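Alpha-glucosidase (Bacteroides thetaiotaomicron, PDB 5XFM) probably hydrolyses beta-L-arabinopyranosides and alpha-galactosides, acting as a bifunctional, calcium-binding enzyme of glycoside hydrolase family 97. Local coordinates at residues Val17-Pro22 and Phe115-Asn120; Ser136-Glu141 and Thr247-Phe252; Ile302-Gly307 and Ala532-Lys537; Ile431-Thr436 and Gly450-Leu455; Glu588-Lys593 and Leu630-Gln635. The protein carries 1 engineered substitution. One frame throughout, in Å; residues are numbered along the deposited sequence.

Contact 1 of 5, residues Val17-Pro22 and Phe115-Asn120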
# COMPACT_ATOMS: atom_id res chain seq x y z
N VAL A 17 -23.94 0.34 23.89
CA VAL A 17 -22.72 -0.15 24.53
C VAL A 17 -21.52 0.63 24.01
O VAL A 17 -21.55 1.17 22.90
CB VAL A 17 -22.53 -1.66 24.25
CG1 VAL A 17 -22.35 -1.90 22.75
CG2 VAL A 17 -21.36 -2.24 25.04
N VAL A 18 -20.46 0.70 24.81
CA VAL A 18 -19.25 1.43 24.45
C VAL A 18 -18.01 0.54 24.62
O VAL A 18 -17.89 -0.18 25.60
CB VAL A 18 -19.10 2.71 25.31
CG1 VAL A 18 -17.70 3.30 25.17
CG2 VAL A 18 -20.15 3.73 24.92
N VAL A 19 -17.09 0.61 23.65
CA VAL A 19 -15.82 -0.11 23.77
C VAL A 19 -14.66 0.87 23.59
O VAL A 19 -14.72 1.76 22.75
CB VAL A 19 -15.72 -1.25 22.74
CG1 VAL A 19 -15.91 -0.74 21.32
CG2 VAL A 19 -14.39 -1.99 22.87
N LYS A 20 -13.63 0.72 24.41
CA LYS A 20 -12.49 1.64 24.41
C LYS A 20 -11.17 0.94 24.07
O LYS A 20 -11.03 -0.26 24.25
CB LYS A 20 -12.36 2.31 25.78
CG LYS A 20 -13.66 2.91 26.31
CD LYS A 20 -13.48 3.43 27.72
CE LYS A 20 -14.76 4.06 28.25
NZ LYS A 20 -14.55 4.69 29.58
N GLY A 21 -10.22 1.71 23.55
CA GLY A 21 -8.86 1.23 23.40
C GLY A 21 -8.24 1.08 24.77
O GLY A 21 -8.78 1.58 25.75
N PRO A 22 -7.08 0.40 24.85
CA PRO A 22 -6.40 0.11 26.12
C PRO A 22 -6.10 1.35 26.98
O PRO A 22 -6.27 1.28 28.21
CB PRO A 22 -5.10 -0.56 25.66
CG PRO A 22 -5.47 -1.22 24.38
CD PRO A 22 -6.40 -0.24 23.71
N PHE A 115 -15.87 -5.60 16.91
CA PHE A 115 -14.96 -4.45 16.97
C PHE A 115 -13.69 -4.80 17.74
O PHE A 115 -13.75 -5.30 18.85
CB PHE A 115 -15.63 -3.26 17.66
CG PHE A 115 -16.93 -2.83 17.01
CD1 PHE A 115 -18.13 -3.42 17.36
CD2 PHE A 115 -16.94 -1.81 16.07
CE1 PHE A 115 -19.32 -3.01 16.78
CE2 PHE A 115 -18.12 -1.39 15.48
CZ PHE A 115 -19.32 -2.00 15.84
N ARG A 116 -12.53 -4.56 17.13
CA ARG A 116 -11.26 -4.66 17.84
C ARG A 116 -10.62 -3.29 17.90
O ARG A 116 -10.27 -2.70 16.88
CB ARG A 116 -10.34 -5.66 17.16
CG ARG A 116 -10.82 -7.09 17.28
CD ARG A 116 -9.99 -8.06 16.45
NE ARG A 116 -10.50 -9.42 16.58
CZ ARG A 116 -10.06 -10.45 15.88
NH1 ARG A 116 -9.11 -10.29 14.97
NH2 ARG A 116 -10.59 -11.65 16.07
N VAL A 117 -10.49 -2.76 19.11
CA VAL A 117 -9.98 -1.42 19.29
C VAL A 117 -8.65 -1.42 20.02
O VAL A 117 -8.59 -1.73 21.21
CB VAL A 117 -10.98 -0.53 20.05
CG1 VAL A 117 -10.53 0.92 20.03
CG2 VAL A 117 -12.37 -0.66 19.44
N SER A 118 -7.58 -1.08 19.30
CA SER A 118 -6.28 -0.85 19.92
C SER A 118 -6.19 0.64 20.25
O SER A 118 -7.20 1.36 20.13
CB SER A 118 -5.14 -1.30 19.01
OG SER A 118 -5.14 -0.63 17.77
N ASP A 119 -5.03 1.11 20.68
CA ASP A 119 -4.89 2.50 21.14
C ASP A 119 -5.34 3.54 20.11
O ASP A 119 -5.94 4.55 20.47
CB ASP A 119 -3.45 2.81 21.55
CG ASP A 119 -3.11 2.28 22.93
OD1 ASP A 119 -4.02 2.15 23.78
OD2 ASP A 119 -1.91 2.00 23.15
N ASN A 120 -5.02 3.30 18.85
CA ASN A 120 -5.33 4.25 17.79
C ASN A 120 -5.98 3.62 16.56
O ASN A 120 -5.98 4.22 15.49
CB ASN A 120 -4.07 4.99 17.35
CG ASN A 120 -3.57 5.96 18.41
OD1 ASN A 120 -4.12 7.05 18.57
ND2 ASN A 120 -2.52 5.57 19.12
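Val-19 and Val-117 aim their side chains at each other from two facing strands and cross obliquely, with Val-19 CG1 4.0 Å from Val-117 CG2. The two branches of Val-117 do different work. CG2 sits beside the backbone N and meets Val-19, whereas CG1, anti to that N (chi1 -171°), leans further along the chain to lie 3.6 Å from Gly-21 N. Phe-115 adds little: its CB is 4.5 Å from Val-19 CG1. No hydrogen bond passes between the segments, and the strand axes stay 7.6 Å apart at an angle of 39°, too far apart for neighbouring hydrogen-bonded strands, so that the side chains fill the interval. This is face-to-face packing of two antiparallel sheets in the N-terminal domain, a beta-sandwich of the galactose-mutarotase-like clan. The separate backbone partners bear this out, since each strand is bonded within its own sheet, Val-19 to Leu-28 on one side, Phe-115 to Leu-99 and Val-117 to Asn-97 on the other. Further along, towards Gly-21 and Asp-119, the gap narrows to a CA separation of 4.7 Å. Glycine suits this passage, because a beta carbon on Gly-21 would collide with Ser-118 O. Next along the chain, the Pro-22 ring lies across the Asp-119 carboxylate: Pro-22 CD is 3.4 Å and Pro-22 CB 3.5 Å from Asp-119 OD1. That oxygen also accepts a hydrogen bond from the backbone N of Asp-23, next after the proline.

Contact 2 of 5, residues Ser136-Glu141 and Thr247-Phe252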
# COMPACT_ATOMS: atom_id res chain seq x y z
N SER A 136 -24.83 -20.96 2.34
CA SER A 136 -24.05 -19.97 1.62
C SER A 136 -24.83 -18.69 1.44
O SER A 136 -26.06 -18.67 1.52
CB SER A 136 -23.61 -20.51 0.26
OG SER A 136 -24.72 -20.90 -0.54
N VAL A 137 -24.11 -17.61 1.15
CA VAL A 137 -24.72 -16.30 1.10
C VAL A 137 -24.11 -15.45 -0.00
O VAL A 137 -22.93 -15.60 -0.35
CB VAL A 137 -24.57 -15.58 2.47
CG1 VAL A 137 -23.11 -15.33 2.79
CG2 VAL A 137 -25.31 -14.28 2.47
N THR A 138 -24.94 -14.60 -0.58
CA THR A 138 -24.49 -13.53 -1.45
C THR A 138 -24.84 -12.20 -0.80
O THR A 138 -26.01 -11.90 -0.58
CB THR A 138 -25.15 -13.61 -2.84
OG1 THR A 138 -24.87 -14.87 -3.45
CG2 THR A 138 -24.65 -12.49 -3.74
N VAL A 139 -23.83 -11.40 -0.49
CA VAL A 139 -24.08 -10.07 0.08
C VAL A 139 -24.34 -9.08 -1.05
O VAL A 139 -23.43 -8.71 -1.79
CB VAL A 139 -22.90 -9.57 0.94
CG1 VAL A 139 -23.18 -8.16 1.44
CG2 VAL A 139 -22.66 -10.52 2.11
N LYS A 140 -25.60 -8.67 -1.18
CA LYS A 140 -26.01 -7.78 -2.26
C LYS A 140 -25.40 -6.40 -2.09
O LYS A 140 -25.03 -5.75 -3.07
CB LYS A 140 -27.54 -7.65 -2.32
CG LYS A 140 -28.30 -8.94 -2.59
CD LYS A 140 -29.80 -8.68 -2.69
CE LYS A 140 -30.59 -9.99 -2.72
NZ LYS A 140 -30.33 -10.80 -3.94
N GLU A 141 -25.27 -5.95 -0.84
CA GLU A 141 -24.78 -4.60 -0.60
C GLU A 141 -24.37 -4.34 0.85
O GLU A 141 -24.95 -4.92 1.75
CB GLU A 141 -25.87 -3.62 -1.03
CG GLU A 141 -25.68 -2.17 -0.69
CD GLU A 141 -26.85 -1.34 -1.19
OE1 GLU A 141 -27.98 -1.88 -1.23
OE2 GLU A 141 -26.64 -0.16 -1.57
N THR A 247 -19.75 -11.44 -11.54
CA THR A 247 -20.76 -10.63 -10.87
C THR A 247 -20.14 -9.72 -9.80
O THR A 247 -19.02 -9.95 -9.35
CB THR A 247 -21.85 -11.51 -10.21
OG1 THR A 247 -21.25 -12.63 -9.57
CG2 THR A 247 -22.84 -12.03 -11.26
N VAL A 248 -20.87 -8.68 -9.42
CA VAL A 248 -20.41 -7.70 -8.44
C VAL A 248 -20.53 -8.18 -6.98
O VAL A 248 -19.59 -8.06 -6.20
CB VAL A 248 -21.19 -6.38 -8.58
CG1 VAL A 248 -20.98 -5.48 -7.37
CG2 VAL A 248 -20.80 -5.68 -9.87
N ALA A 249 -21.67 -8.74 -6.63
CA ALA A 249 -21.92 -9.11 -5.23
C ALA A 249 -21.10 -10.33 -4.80
O ALA A 249 -21.09 -11.34 -5.50
CB ALA A 249 -23.39 -9.37 -5.00
N PRO A 250 -20.37 -10.20 -3.69
CA PRO A 250 -19.53 -11.26 -3.13
C PRO A 250 -20.35 -12.39 -2.50
O PRO A 250 -21.40 -12.15 -1.90
CB PRO A 250 -18.70 -10.53 -2.08
CG PRO A 250 -19.57 -9.42 -1.64
CD PRO A 250 -20.28 -8.97 -2.88
N ALA A 251 -19.85 -13.60 -2.61
CA ALA A 251 -20.55 -14.78 -2.14
C ALA A 251 -19.60 -15.64 -1.34
O ALA A 251 -18.42 -15.74 -1.69
CB ALA A 251 -21.13 -15.55 -3.31
N PHE A 252 -20.09 -16.24 -0.26
CA PHE A 252 -19.24 -17.14 0.52
C PHE A 252 -20.03 -18.16 1.34
O PHE A 252 -21.26 -18.12 1.38
CB PHE A 252 -18.30 -16.33 1.44
CG PHE A 252 -18.98 -15.24 2.21
CD1 PHE A 252 -19.12 -13.97 1.67
CD2 PHE A 252 -19.48 -15.48 3.48
CE1 PHE A 252 -19.74 -12.96 2.37
CE2 PHE A 252 -20.10 -14.48 4.20
CZ PHE A 252 -20.22 -13.21 3.65
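Val-137 and Phe-252 face each other as a hydrogen-bonded pair of an antiparallel ladder, in the sheet of the N-terminal beta-sandwich where strand 136-147 runs beside the short strand 251-253. Two bonds close the pair, Val-137 N to Phe-252 O and Phe-252 N to Val-137 O, both 2.9 Å, and Val-139 N adds a third to Pro-250 O. Each carbonyl is met almost end-on, as the 170° C=O to donor angle at Phe-252 O illustrates. The dense side of the ladder is the face carrying Val-137 and Phe-252. Their side chains run side by side, and Val-137 CG1 rests over the aromatic ring, 3.7 Å from its centroid and 21° off the normal, a CH-pi contact displaced toward the rim. This methyl stands between the backbone N and the carbonyl carbon (chi1 63°), which turns it onto the phenyl. Val-139 CG2 approaches the same ring obliquely, 3.8 Å from Phe-252 CE1. Leu-128 touches both Val-137 and Phe-252 from the second sheet of the sandwich. The other face is thinner and partly open to solvent: Thr-138 OG1 stands 3.8 Å from Ala-251 CB, and Thr-138 CG2 lies 3.6 Å from Ala-249 CB. Pairing with segment 247-252 stops near a classic beta bulge, where Lys-140 and Glu-141 both face Asn-58 of strand 47-59. Ala-251 N turns elsewhere, bonding Gln-410 OE1. Where the ladder ends, Ala-249 CB lies 3.3 Å from Val-139 O.

Contact 3 of 5, residues Ile302-Gly307 and Ala532-Lys537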
# COMPACT_ATOMS: atom_id res chain seq x y z
N ILE A 302 12.45 1.00 -17.01
CA ILE A 302 11.96 2.29 -16.50
C ILE A 302 12.58 3.48 -17.26
O ILE A 302 11.86 4.37 -17.71
CB ILE A 302 12.19 2.43 -14.96
CG1 ILE A 302 11.72 3.80 -14.48
CG2 ILE A 302 13.65 2.18 -14.57
CD1 ILE A 302 10.26 4.07 -14.76
N LEU A 303 13.90 3.46 -17.46
CA LEU A 303 14.57 4.56 -18.14
C LEU A 303 14.91 4.29 -19.60
O LEU A 303 15.04 5.22 -20.40
CB LEU A 303 15.84 4.93 -17.38
CG LEU A 303 15.62 5.80 -16.14
CD1 LEU A 303 16.93 6.05 -15.42
CD2 LEU A 303 14.98 7.11 -16.56
N TRP A 304 15.09 3.02 -19.96
CA TRP A 304 15.48 2.66 -21.32
C TRP A 304 14.30 2.09 -22.13
O TRP A 304 14.40 1.90 -23.34
CB TRP A 304 16.65 1.67 -21.30
CG TRP A 304 17.93 2.26 -20.76
CD1 TRP A 304 18.08 3.47 -20.13
CD2 TRP A 304 19.23 1.67 -20.82
NE1 TRP A 304 19.40 3.66 -19.79
CE2 TRP A 304 20.13 2.57 -20.20
CE3 TRP A 304 19.73 0.47 -21.33
CZ2 TRP A 304 21.49 2.30 -20.09
CZ3 TRP A 304 21.09 0.21 -21.21
CH2 TRP A 304 21.95 1.12 -20.60
N GLN A 305 13.20 1.83 -21.44
CA GLN A 305 11.92 1.44 -22.04
C GLN A 305 11.99 0.19 -22.93
O GLN A 305 12.89 -0.63 -22.79
CB GLN A 305 11.34 2.62 -22.82
CG GLN A 305 11.04 3.83 -21.94
CD GLN A 305 9.86 3.63 -21.01
OE1 GLN A 305 8.77 3.26 -21.46
NE2 GLN A 305 10.07 3.86 -19.72
N ASP A 306 11.03 0.08 -23.85
CA ASP A 306 10.85 -1.15 -24.64
C ASP A 306 12.07 -1.50 -25.49
O ASP A 306 12.31 -2.66 -25.80
CB ASP A 306 9.62 -1.02 -25.56
CG ASP A 306 8.30 -1.20 -24.82
OD1 ASP A 306 8.29 -1.58 -23.63
OD2 ASP A 306 7.24 -0.96 -25.44
N GLY A 307 12.84 -0.48 -25.86
CA GLY A 307 14.05 -0.69 -26.64
C GLY A 307 15.12 -1.45 -25.89
O GLY A 307 16.08 -1.94 -26.48
N ALA A 532 20.47 3.49 -13.58
CA ALA A 532 20.94 3.03 -14.89
C ALA A 532 22.48 2.99 -14.88
O ALA A 532 23.11 3.70 -14.11
CB ALA A 532 20.42 3.92 -15.98
N PRO A 533 23.08 2.14 -15.73
CA PRO A 533 24.54 1.97 -15.72
C PRO A 533 25.33 3.28 -15.83
O PRO A 533 26.34 3.46 -15.14
CB PRO A 533 24.80 1.09 -16.95
CG PRO A 533 23.53 0.35 -17.18
CD PRO A 533 22.41 1.19 -16.64
N ASN A 534 24.85 4.19 -16.68
CA ASN A 534 25.50 5.49 -16.86
C ASN A 534 25.61 6.29 -15.56
O ASN A 534 26.43 7.21 -15.47
CB ASN A 534 24.75 6.30 -17.91
CG ASN A 534 23.28 6.46 -17.59
OD1 ASN A 534 22.49 5.54 -17.78
ND2 ASN A 534 22.91 7.64 -17.11
N ASN A 535 24.79 5.95 -14.56
CA ASN A 535 24.84 6.65 -13.28
C ASN A 535 26.16 6.42 -12.56
O ASN A 535 26.56 7.21 -11.70
CB ASN A 535 23.68 6.23 -12.38
CG ASN A 535 22.33 6.65 -12.92
OD1 ASN A 535 21.30 6.12 -12.53
ND2 ASN A 535 22.34 7.60 -13.86
N LEU A 536 26.86 5.33 -12.88
CA LEU A 536 28.14 5.12 -12.23
C LEU A 536 29.18 6.11 -12.78
O LEU A 536 30.24 6.29 -12.18
CB LEU A 536 28.63 3.69 -12.42
CG LEU A 536 28.05 2.68 -11.44
CD1 LEU A 536 28.63 1.29 -11.68
CD2 LEU A 536 28.28 3.12 -10.00
N LYS A 537 28.84 6.79 -13.88
CA LYS A 537 29.72 7.81 -14.44
C LYS A 537 29.22 9.25 -14.27
O LYS A 537 30.02 10.16 -14.07
CB LYS A 537 29.95 7.54 -15.93
CG LYS A 537 30.67 6.23 -16.24
CD LYS A 537 32.12 6.24 -15.78
CE LYS A 537 32.84 4.96 -16.16
NZ LYS A 537 32.33 3.79 -15.38
O HOH W 1 20.19 6.22 -18.63
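Small apolar packing, supplemented by a single water bridge, joins Leu-303 and Trp-304 to the Ala-532 to Asn-534 turn in the TIM-barrel domain. The two segments follow strands 295-299 and 526-528, which are neighbours in the parallel sheet, so the contact ties together the chain leaving two adjacent barrel strands. Only 166 Å² is buried, and no direct hydrogen bond crosses. Ala-532 CB touches both side chains, 4.1 Å from Leu-303 CD1 and 4.0 Å from Trp-304 NE1. Pro-533 meets the six-membered part of the indole from the opposite direction, obliquely to its plane, with Pro-533 CD 3.7 Å from Trp-304 CZ2. Tyr-317 of helix 311-324 packs edge-to-face with Trp-304 and also touches Ala-532 and Pro-533, while Arg-500 forms a cation-pi contact with the indole. Asn-534 slides past the ring edge, its amide only 20° from the indole plane. Its ND2 is occupied by Asp-538 and Asn-495, which probably keeps OD1 turned to the water beside the indole. The turn itself is a type I beta turn: Asn-535 N donates to Ala-532 O, and Asn-535 OD1 in return accepts from Ala-532 N at 3.0 Å, the donor lying well above the carbonyl plane. Between indole and amide, a water in the plane of the ring accepts from Trp-304 NE1 at 2.9 Å and donates to Asn-534 OD1 at 2.5 Å, a short distance for such a bond.

Contact 4 of 5, residues Ile431-Thr436 and Gly450-Leu455. With CA (calcium ion), chain E.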
# COMPACT_ATOMS: atom_id res chain seq x y z
N ILE A 431 5.47 -9.85 -7.32
CA ILE A 431 5.11 -8.43 -7.34
C ILE A 431 3.86 -8.25 -8.19
O ILE A 431 3.76 -8.84 -9.26
CB ILE A 431 6.24 -7.55 -7.92
CG1 ILE A 431 7.50 -7.62 -7.07
CG2 ILE A 431 5.78 -6.11 -8.05
CD1 ILE A 431 8.67 -6.90 -7.69
N PHE A 432 2.90 -7.45 -7.72
CA PHE A 432 1.76 -7.10 -8.56
C PHE A 432 1.86 -5.68 -9.11
O PHE A 432 2.29 -4.77 -8.41
CB PHE A 432 0.44 -7.25 -7.81
CG PHE A 432 0.09 -8.66 -7.48
CD1 PHE A 432 0.14 -9.64 -8.45
CD2 PHE A 432 -0.29 -9.00 -6.20
CE1 PHE A 432 -0.18 -10.94 -8.15
CE2 PHE A 432 -0.62 -10.31 -5.89
CZ PHE A 432 -0.57 -11.27 -6.86
N HIS A 433 1.46 -5.52 -10.36
CA HIS A 433 1.35 -4.21 -10.99
C HIS A 433 0.01 -4.10 -11.71
O HIS A 433 -0.65 -5.11 -11.96
CB HIS A 433 2.50 -3.97 -11.97
CG HIS A 433 3.69 -3.28 -11.35
ND1 HIS A 433 4.15 -2.07 -11.80
CD2 HIS A 433 4.50 -3.65 -10.33
CE1 HIS A 433 5.19 -1.70 -11.07
NE2 HIS A 433 5.42 -2.65 -10.17
N GLY A 434 -0.39 -2.87 -12.04
CA GLY A 434 -1.64 -2.62 -12.72
C GLY A 434 -2.76 -3.24 -11.92
O GLY A 434 -3.62 -3.92 -12.46
N CYS A 435 -2.73 -2.97 -10.62
CA CYS A 435 -3.39 -3.82 -9.65
C CYS A 435 -4.14 -3.04 -8.58
O CYS A 435 -4.10 -1.81 -8.53
CB CYS A 435 -2.36 -4.73 -8.97
SG CYS A 435 -1.07 -3.81 -8.07
N THR A 436 -4.81 -3.79 -7.72
CA THR A 436 -5.54 -3.19 -6.62
C THR A 436 -4.65 -3.03 -5.40
O THR A 436 -3.55 -3.58 -5.34
CB THR A 436 -6.76 -4.03 -6.25
OG1 THR A 436 -7.59 -3.30 -5.34
CG2 THR A 436 -6.34 -5.37 -5.65
N GLY A 450 5.08 -7.15 -2.68
CA GLY A 450 4.75 -5.78 -3.04
C GLY A 450 3.77 -5.59 -4.18
O GLY A 450 3.54 -6.50 -4.98
N SER A 451 3.22 -4.39 -4.25
CA SER A 451 2.19 -4.03 -5.23
C SER A 451 2.42 -2.63 -5.79
O SER A 451 3.05 -1.79 -5.15
CB SER A 451 0.80 -4.09 -4.59
OG SER A 451 0.41 -5.42 -4.30
N GLU A 452 1.89 -2.37 -6.97
CA GLU A 452 1.98 -1.02 -7.53
C GLU A 452 0.86 -0.19 -6.88
O GLU A 452 1.09 0.46 -5.85
CB GLU A 452 1.87 -1.04 -9.06
CG GLU A 452 2.20 0.28 -9.77
CD GLU A 452 2.00 0.19 -11.27
OE1 GLU A 452 1.13 -0.60 -11.70
OE2 GLU A 452 2.70 0.90 -12.03
N ALA A 453 -0.34 -0.25 -7.44
CA ALA A 453 -1.52 0.45 -6.90
C ALA A 453 -1.22 1.90 -6.53
O ALA A 453 -1.66 2.39 -5.50
CB ALA A 453 -2.06 -0.29 -5.68
N VAL A 454 -0.49 2.58 -7.41
CA VAL A 454 -0.10 3.96 -7.21
C VAL A 454 0.43 4.49 -8.53
O VAL A 454 0.81 3.72 -9.42
CB VAL A 454 1.00 4.10 -6.11
CG1 VAL A 454 2.32 3.51 -6.59
CG2 VAL A 454 1.19 5.55 -5.70
N LEU A 455 0.42 5.82 -8.67
CA LEU A 455 1.09 6.46 -9.78
C LEU A 455 2.60 6.32 -9.56
O LEU A 455 3.20 7.11 -8.83
CB LEU A 455 0.65 7.92 -9.90
CG LEU A 455 -0.73 8.03 -10.54
CD1 LEU A 455 -1.35 9.38 -10.32
CD2 LEU A 455 -0.60 7.74 -12.03
CA CA E . 1.47 0.55 -14.08
O HOH W 2 3.16 -1.13 -14.47
O HOH W 3 -1.24 -0.39 -10.48
O HOH W 4 0.03 -1.11 -14.93
O HOH W 5 0.16 1.66 -15.91
O HOH W 6 2.13 0.93 -16.82
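One face of the His-433 imidazole is covered by Glu-452, whose CB stands 3.6 Å above the ring plane over its centre, a CH-pi contact 11° off the normal. Ile-431 CG2 and a water lie at the ring's edge, in its plane; that water is 3.0 Å from His-433 ND1 and also binds the calcium ion. The Glu-452 carboxylate is turned 38° from the imidazole and makes no hydrogen bond to it. With CG anti to the backbone N (chi1 -169°) and the chain extended, Glu-452 reaches the calcium with both oxygens, OE1 at 2.7 Å and OE2 at 2.4 Å. OE1 is also gripped by Gly-434 N at 2.8 Å. These groups sit just past parallel strands 429-432 and 448-451 of a beta-alpha-beta unit, at the C-terminal ends of TIM-barrel strands. Phe-432 N bonds Gly-450 O at 3.0 Å, and a weak bond runs from Glu-452 N to Phe-432 O. Without the imidazole, as with an alanine at His-433, the CB and CG of Glu-452 would lose the ring they lie over, and the calcium-bound water would probably be left without its ND1 partner. Glu-174 and Glu-458 supply further ligands to the metal.

Contact 5 of 5, residues Glu588-Lys593 and Leu630-Gln635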
# COMPACT_ATOMS: atom_id res chain seq x y z
N GLU A 588 8.75 27.38 -0.08
CA GLU A 588 9.66 28.12 0.79
C GLU A 588 10.54 27.12 1.53
O GLU A 588 10.12 25.99 1.79
CB GLU A 588 8.92 29.02 1.79
CG GLU A 588 8.20 30.22 1.19
CD GLU A 588 7.26 30.88 2.19
OE1 GLU A 588 7.23 30.43 3.36
OE2 GLU A 588 6.61 31.88 1.83
N PRO A 589 11.76 27.55 1.89
CA PRO A 589 12.66 26.70 2.66
C PRO A 589 12.02 26.24 3.96
O PRO A 589 11.20 26.95 4.54
CB PRO A 589 13.86 27.61 2.93
CG PRO A 589 13.85 28.56 1.78
CD PRO A 589 12.39 28.82 1.51
N LEU A 590 12.40 25.05 4.41
CA LEU A 590 11.75 24.43 5.55
C LEU A 590 12.71 24.32 6.71
O LEU A 590 13.76 23.69 6.60
CB LEU A 590 11.24 23.05 5.15
CG LEU A 590 10.32 22.33 6.13
CD1 LEU A 590 8.96 22.99 6.25
CD2 LEU A 590 10.21 20.88 5.69
N LYS A 591 12.33 24.92 7.84
CA LYS A 591 13.20 24.93 9.01
C LYS A 591 12.70 23.97 10.08
O LYS A 591 11.58 24.09 10.58
CB LYS A 591 13.29 26.36 9.57
CG LYS A 591 14.46 26.60 10.53
CD LYS A 591 15.58 25.60 10.32
CE LYS A 591 16.78 25.89 11.20
NZ LYS A 591 17.91 24.97 10.90
N LEU A 592 13.55 23.01 10.43
CA LEU A 592 13.20 21.98 11.40
C LEU A 592 14.06 22.06 12.65
O LEU A 592 15.29 22.15 12.57
CB LEU A 592 13.34 20.57 10.82
CG LEU A 592 12.36 19.92 9.84
CD1 LEU A 592 11.71 20.93 8.94
CD2 LEU A 592 13.09 18.87 9.02
N LYS A 593 13.39 22.03 13.80
CA LYS A 593 14.05 21.75 15.06
C LYS A 593 13.52 20.39 15.50
O LYS A 593 12.36 20.26 15.88
CB LYS A 593 13.78 22.82 16.11
CG LYS A 593 14.22 24.22 15.70
CD LYS A 593 13.08 25.22 15.87
CE LYS A 593 13.52 26.44 16.65
NZ LYS A 593 12.37 27.19 17.21
N LEU A 630 17.83 21.80 11.11
CA LEU A 630 18.14 21.61 9.70
C LEU A 630 17.25 22.47 8.83
O LEU A 630 16.10 22.70 9.17
CB LEU A 630 17.99 20.14 9.31
CG LEU A 630 19.01 19.14 9.86
CD1 LEU A 630 18.57 17.72 9.56
CD2 LEU A 630 20.40 19.40 9.29
N GLU A 631 17.78 22.93 7.70
CA GLU A 631 16.98 23.64 6.72
C GLU A 631 16.98 22.88 5.40
O GLU A 631 18.03 22.47 4.91
CB GLU A 631 17.49 25.07 6.53
CG GLU A 631 16.88 25.84 5.37
CD GLU A 631 17.27 27.31 5.39
OE1 GLU A 631 17.17 27.97 4.34
OE2 GLU A 631 17.82 27.76 6.42
N ILE A 632 15.79 22.68 4.84
CA ILE A 632 15.62 21.93 3.61
C ILE A 632 15.04 22.81 2.51
O ILE A 632 13.93 23.33 2.62
CB ILE A 632 14.70 20.71 3.82
CG1 ILE A 632 15.12 19.91 5.05
CG2 ILE A 632 14.68 19.84 2.57
CD1 ILE A 632 14.08 18.92 5.54
N ARG A 633 15.82 22.99 1.44
CA ARG A 633 15.38 23.74 0.27
C ARG A 633 14.17 23.07 -0.37
O ARG A 633 13.94 21.87 -0.18
CB ARG A 633 16.53 23.86 -0.74
CG ARG A 633 16.79 22.63 -1.59
CD ARG A 633 17.97 22.87 -2.53
NE ARG A 633 17.58 23.61 -3.73
CZ ARG A 633 18.42 24.34 -4.45
NH1 ARG A 633 19.70 24.43 -4.09
NH2 ARG A 633 17.99 24.99 -5.52
N PRO A 634 13.35 23.86 -1.09
CA PRO A 634 12.24 23.30 -1.87
C PRO A 634 12.70 22.24 -2.86
O PRO A 634 13.76 22.39 -3.47
CB PRO A 634 11.66 24.53 -2.59
CG PRO A 634 12.05 25.68 -1.71
CD PRO A 634 13.42 25.33 -1.22
N GLN A 635 11.90 21.18 -3.01
CA GLN A 635 12.23 20.04 -3.88
C GLN A 635 13.49 19.33 -3.41
O GLN A 635 14.13 18.60 -4.17
CB GLN A 635 12.38 20.49 -5.34
CG GLN A 635 11.23 21.35 -5.85
CD GLN A 635 9.92 20.58 -5.95
OE1 GLN A 635 9.89 19.47 -6.47
NE2 GLN A 635 8.85 21.16 -5.42
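Leu-592, Ile-632 and Leu-590 form the apolar centre, with Ile-632 CD1 3.6 Å from Leu-592 CD2 and 4.3 Å from Leu-590 CD2. They belong to a two-stranded antiparallel sheet, strands 590-595 and 627-632, in the C-terminal all-beta domain. Leu-630 shares their face, and this face packs onto the domain's six-stranded sheet: Ile-632 and Leu-630 reach Ile-638, Leu-592 meets Val-569 and Leu-590 meets Tyr-567, the layering of a beta-sandwich. Four backbone bonds hold the ladder in two hydrogen-bonded pairs, Leu-590 with Ile-632 and Leu-592 with Leu-630. The straightest runs from Leu-592 N to Leu-630 O, 2.9 Å long with 172° at the hydrogen. Beyond the ladder two prolines, one from each segment, come together: Pro-634 CG lies 3.9 Å from Glu-588 C, and Pro-634 CD is 4.4 Å from Pro-589 CG. Asn-584 ND2 bonds both Ile-632 O and Glu-588 O, tying this end to strand 577-584. A glycine in place of Pro-634 would probably open a gap beside Glu-588 and Pro-589 and let the backbone there turn more freely. The opposite, exposed face carries Lys-591 and Glu-631, a non-hydrogen-bonded pair. Lys-591 starts with CG anti to the backbone N; as modelled, an unusual chi2 of 22° then brings CD to 3.2 Å from Leu-630 O, a placement that is doubtful in detail. The charged ends do not meet; instead Glu-631 extends along the surface until its OE1 is 3.6 Å from Pro-589 CB.

Contact 4 is the deep one: all its touching residues are buried, its centre is about 8 Å from that of the chain, and charged groups there serve a metal. Contacts 1, 2, 3 and 5 lie about 25 to 28 Å out and are only partly buried. Contacts 1 and 2 reach the same N-terminal sheet, yet contact 1 packs it against its partner sheet without hydrogen bonds whereas contact 2 pairs strands within it. Contact 5 repeats antiparallel pairing in the C-terminal domain. Contacts 3 and 4 share the barrel, centres about 22 Å apart; contact 3 relies on apolar packing and a water, contact 4 on parallel strand bonds and calcium.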